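Local coordinates for Cgl0159-like domain-containing protein (Corynebacterium glutamicum, PDB 3FOK) that is of unknown function but has a TIM-barrel fold and may be an enzyme, as many proteins with this fold are, at residues Ser122-Asp127 and Leu148-Leu153. Residues are numbered along the deposited sequence; the frame is centred on the assembly and turned at random.
Sequences SFEMDD and LVRINL
R150 reaches from barrel strand 144-151 to two acids of the loop 122-127 and holds each by a salt bridge, tying a loop of a TIM barrel to the adjacent strand; the loop follows strand 108-112, which runs parallel to 144-151 beside it. R150 NH1 gives a hydrogen bond to E124 OE1 at 2.9 Å, meeting that oxygen on its anti side but well out of the carboxylate plane, with the carboxylate turned steeply, 74°, against the guanidinium. R150 NH2 donates to D127 OD2 at 2.8 Å; the oxygen lies in the guanidinium plane, yet the NH2 comes from above the carboxylate. E124 OE1 also pairs with R54, so one carboxylate serves two arginines and probably eases the closeness of their like charges. G117 takes part as well, its carbonyl receiving NH2 and its amide reaching D127 OD1.

Two waters continue the network. One accepts from R150 NE (3.0 Å) and from R150 N, and lies 2.7 Å from D127 OD2, tying both the backbone N and NE of R150 to the acid that pairs with NH2. A second water lies 2.8 Å from R150 O and close to M125 O, linking the strand backbone to the loop.

The acids sit on a tight curve: F123 to D126 forms a type I beta turn, closed by D126 N to F123 O, and D126 then centres an inverse gamma turn. Selenomethionine M125, in the middle of this curve, bends at chi2 and chi3, which brings its CE to 3.6 Å from R150 CB and sets its SE 3.8 Å from N152 CB. V193 packs on both E124 and M125. At the other end of the contact, L148 turns its CD1 methyl against the carboxylate of D127, 3.5 Å from OD2.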
ATOM      1  N   SER A 122       3.430   2.854 -21.754  1.00 16.23           N
ATOM      2  CA  SER A 122       4.191   1.642 -21.487  1.00 16.49           C
ATOM      3  C   SER A 122       3.480   0.916 -20.351  1.00 16.33           C
ATOM      4  O   SER A 122       3.649  -0.286 -20.154  1.00 16.68           O
ATOM      5  CB  SER A 122       5.619   1.990 -21.062  1.00 14.99           C
ATOM      6  OG  SER A 122       5.625   2.718 -19.848  1.00 21.27           O
ATOM      7  N   PHE A 123       2.664   1.668 -19.621  1.00 15.97           N
ATOM      8  CA  PHE A 123       1.921   1.144 -18.491  1.00 15.91           C
ATOM      9  C   PHE A 123       0.424   1.000 -18.742  1.00 18.88           C
ATOM     10  O   PHE A 123      -0.348   0.969 -17.782  1.00 20.80           O
ATOM     11  CB  PHE A 123       2.131   2.070 -17.285  1.00 14.64           C
ATOM     12  CG  PHE A 123       1.713   3.504 -17.534  1.00 12.62           C
ATOM     13  CD1 PHE A 123       0.373   3.882 -17.455  1.00 12.20           C
ATOM     14  CD2 PHE A 123       2.658   4.469 -17.872  1.00 11.78           C
ATOM     15  CE1 PHE A 123      -0.020   5.202 -17.711  1.00 10.61           C
ATOM     16  CE2 PHE A 123       2.279   5.786 -18.129  1.00 10.10           C
ATOM     17  CZ  PHE A 123       0.940   6.153 -18.050  1.00 11.58           C
ATOM     18  N   GLU A 124      -0.017   0.895 -19.996  1.00 20.05           N
ATOM     19  CA  GLU A 124      -1.463   0.816 -20.188  1.00 22.30           C
ATOM     20  C   GLU A 124      -2.153  -0.475 -19.765  1.00 23.01           C
ATOM     21  O   GLU A 124      -3.379  -0.554 -19.798  1.00 23.76           O
ATOM     22  CB  GLU A 124      -1.879   1.229 -21.616  1.00 23.65           C
ATOM     23  CG  GLU A 124      -1.729   0.237 -22.750  1.00 24.56           C
ATOM     24  CD  GLU A 124      -2.321   0.797 -24.045  1.00 26.30           C
ATOM     25  OE1 GLU A 124      -3.562   0.944 -24.127  1.00 25.21           O
ATOM     26  OE2 GLU A 124      -1.544   1.111 -24.973  1.00 26.32           O
HETATM   27  N   MSE A 125      -1.391  -1.485 -19.354  1.00 22.64           N
HETATM   28  CA  MSE A 125      -2.018  -2.711 -18.879  1.00 23.21           C
HETATM   29  C   MSE A 125      -2.342  -2.509 -17.397  1.00 22.63           C
HETATM   30  O   MSE A 125      -3.143  -3.240 -16.815  1.00 21.84           O
HETATM   31  CB  MSE A 125      -1.099  -3.922 -19.063  1.00 25.95           C
HETATM   32  CG  MSE A 125      -0.953  -4.379 -20.506  1.00 29.78           C
HETATM   33 SE   MSE A 125      -2.626  -4.392 -21.490  1.00 37.16          SE
HETATM   34  CE  MSE A 125      -3.629  -5.653 -20.403  1.00 33.33           C
ATOM     35  N   ASP A 126      -1.708  -1.501 -16.802  1.00 22.14           N
ATOM     36  CA  ASP A 126      -1.911  -1.145 -15.399  1.00 21.59           C
ATOM     37  C   ASP A 126      -3.007  -0.077 -15.384  1.00 20.50           C
ATOM     38  O   ASP A 126      -2.779   1.074 -15.021  1.00 21.15           O
ATOM     39  CB  ASP A 126      -0.593  -0.613 -14.819  1.00 22.48           C
ATOM     40  CG  ASP A 126      -0.724  -0.135 -13.387  1.00 24.19           C
ATOM     41  OD1 ASP A 126      -1.566  -0.671 -12.638  1.00 26.57           O
ATOM     42  OD2 ASP A 126       0.041   0.772 -13.007  1.00 24.30           O
ATOM     43  N   ASP A 127      -4.203  -0.497 -15.790  1.00 19.91           N
ATOM     44  CA  ASP A 127      -5.389   0.351 -15.902  1.00 18.11           C
ATOM     45  C   ASP A 127      -6.002   0.750 -14.561  1.00 18.51           C
ATOM     46  O   ASP A 127      -7.045   0.223 -14.167  1.00 17.54           O
ATOM     47  CB  ASP A 127      -6.448  -0.381 -16.727  1.00 18.84           C
ATOM     48  CG  ASP A 127      -7.177   0.532 -17.686  1.00 21.03           C
ATOM     49  OD1 ASP A 127      -7.400   1.712 -17.340  1.00 20.19           O
ATOM     50  OD2 ASP A 127      -7.539   0.061 -18.785  1.00 24.56           O
ATOM     51  N   LEU A 148     -13.051  -1.434 -17.629  1.00 20.62           N
ATOM     52  CA  LEU A 148     -12.323  -2.008 -18.751  1.00 18.54           C
ATOM     53  C   LEU A 148     -11.353  -2.998 -18.103  1.00 18.45           C
ATOM     54  O   LEU A 148     -10.526  -2.614 -17.281  1.00 18.53           O
ATOM     55  CB  LEU A 148     -11.532  -0.932 -19.498  1.00 17.65           C
ATOM     56  CG  LEU A 148     -11.192  -1.165 -20.978  1.00 18.11           C
ATOM     57  CD1 LEU A 148      -9.862  -0.492 -21.286  1.00 15.34           C
ATOM     58  CD2 LEU A 148     -11.108  -2.646 -21.301  1.00 17.85           C
ATOM     59  N   VAL A 149     -11.462  -4.272 -18.460  1.00 18.34           N
ATOM     60  CA  VAL A 149     -10.587  -5.286 -17.888  1.00 17.65           C
ATOM     61  C   VAL A 149      -9.791  -6.013 -18.961  1.00 17.21           C
ATOM     62  O   VAL A 149     -10.172  -7.095 -19.402  1.00 16.73           O
ATOM     63  CB  VAL A 149     -11.384  -6.343 -17.090  1.00 18.09           C
ATOM     64  CG1 VAL A 149     -10.429  -7.192 -16.260  1.00 16.05           C
ATOM     65  CG2 VAL A 149     -12.409  -5.663 -16.194  1.00 19.21           C
ATOM     66  N   ARG A 150      -8.686  -5.414 -19.382  1.00 17.37           N
ATOM     67  CA  ARG A 150      -7.837  -6.037 -20.382  1.00 16.37           C
ATOM     68  C   ARG A 150      -6.859  -6.941 -19.656  1.00 16.46           C
ATOM     69  O   ARG A 150      -6.184  -6.522 -18.718  1.00 17.30           O
ATOM     70  CB  ARG A 150      -7.106  -4.974 -21.202  1.00 16.54           C
ATOM     71  CG  ARG A 150      -8.001  -4.307 -22.234  1.00 16.72           C
ATOM     72  CD  ARG A 150      -7.303  -3.145 -22.894  1.00 15.63           C
ATOM     73  NE  ARG A 150      -7.031  -2.091 -21.927  1.00 17.54           N
ATOM     74  CZ  ARG A 150      -6.326  -0.998 -22.189  1.00 15.05           C
ATOM     75  NH1 ARG A 150      -5.815  -0.814 -23.397  1.00 15.01           N
ATOM     76  NH2 ARG A 150      -6.130  -0.096 -21.239  1.00 12.66           N
ATOM     77  N   ILE A 151      -6.801  -8.191 -20.095  1.00 15.96           N
ATOM     78  CA  ILE A 151      -5.948  -9.189 -19.476  1.00 15.89           C
ATOM     79  C   ILE A 151      -4.761  -9.567 -20.354  1.00 16.50           C
ATOM     80  O   ILE A 151      -4.906 -10.299 -21.337  1.00 15.43           O
ATOM     81  CB  ILE A 151      -6.779 -10.449 -19.152  1.00 15.42           C
ATOM     82  CG1 ILE A 151      -7.970 -10.053 -18.274  1.00 14.88           C
ATOM     83  CG2 ILE A 151      -5.914 -11.499 -18.486  1.00 12.57           C
ATOM     84  CD1 ILE A 151      -8.986 -11.150 -18.051  1.00 17.02           C
ATOM     85  N   ASN A 152      -3.583  -9.068 -19.991  1.00 15.89           N
ATOM     86  CA  ASN A 152      -2.366  -9.354 -20.740  1.00 16.32           C
ATOM     87  C   ASN A 152      -1.486 -10.289 -19.919  1.00 15.38           C
ATOM     88  O   ASN A 152      -0.826  -9.868 -18.970  1.00 14.73           O
ATOM     89  CB  ASN A 152      -1.629  -8.049 -21.048  1.00 15.80           C
ATOM     90  CG  ASN A 152      -0.495  -8.231 -22.031  1.00 17.82           C
ATOM     91  OD1 ASN A 152      -0.223  -7.343 -22.846  1.00 19.01           O
ATOM     92  ND2 ASN A 152       0.185  -9.372 -21.956  1.00 14.43           N
ATOM     93  N   LEU A 153      -1.483 -11.561 -20.303  1.00 14.22           N
ATOM     94  CA  LEU A 153      -0.719 -12.588 -19.604  1.00 14.09           C
ATOM     95  C   LEU A 153       0.779 -12.354 -19.437  1.00 14.99           C
ATOM     96  O   LEU A 153       1.387 -12.893 -18.520  1.00 16.24           O
ATOM     97  CB  LEU A 153      -0.944 -13.938 -20.278  1.00 11.93           C
ATOM     98  CG  LEU A 153      -2.382 -14.457 -20.235  1.00 12.30           C
ATOM     99  CD1 LEU A 153      -2.458 -15.817 -20.910  1.00  9.52           C
ATOM    100  CD2 LEU A 153      -2.848 -14.556 -18.788  1.00 12.31           C
TER
HETATM  101  O   HOH W   1      -6.187  -3.955 -17.705  1.00 26.61           O
HETATM  102  O   HOH W   2      -8.033  -2.614 -19.100  1.00 30.16           O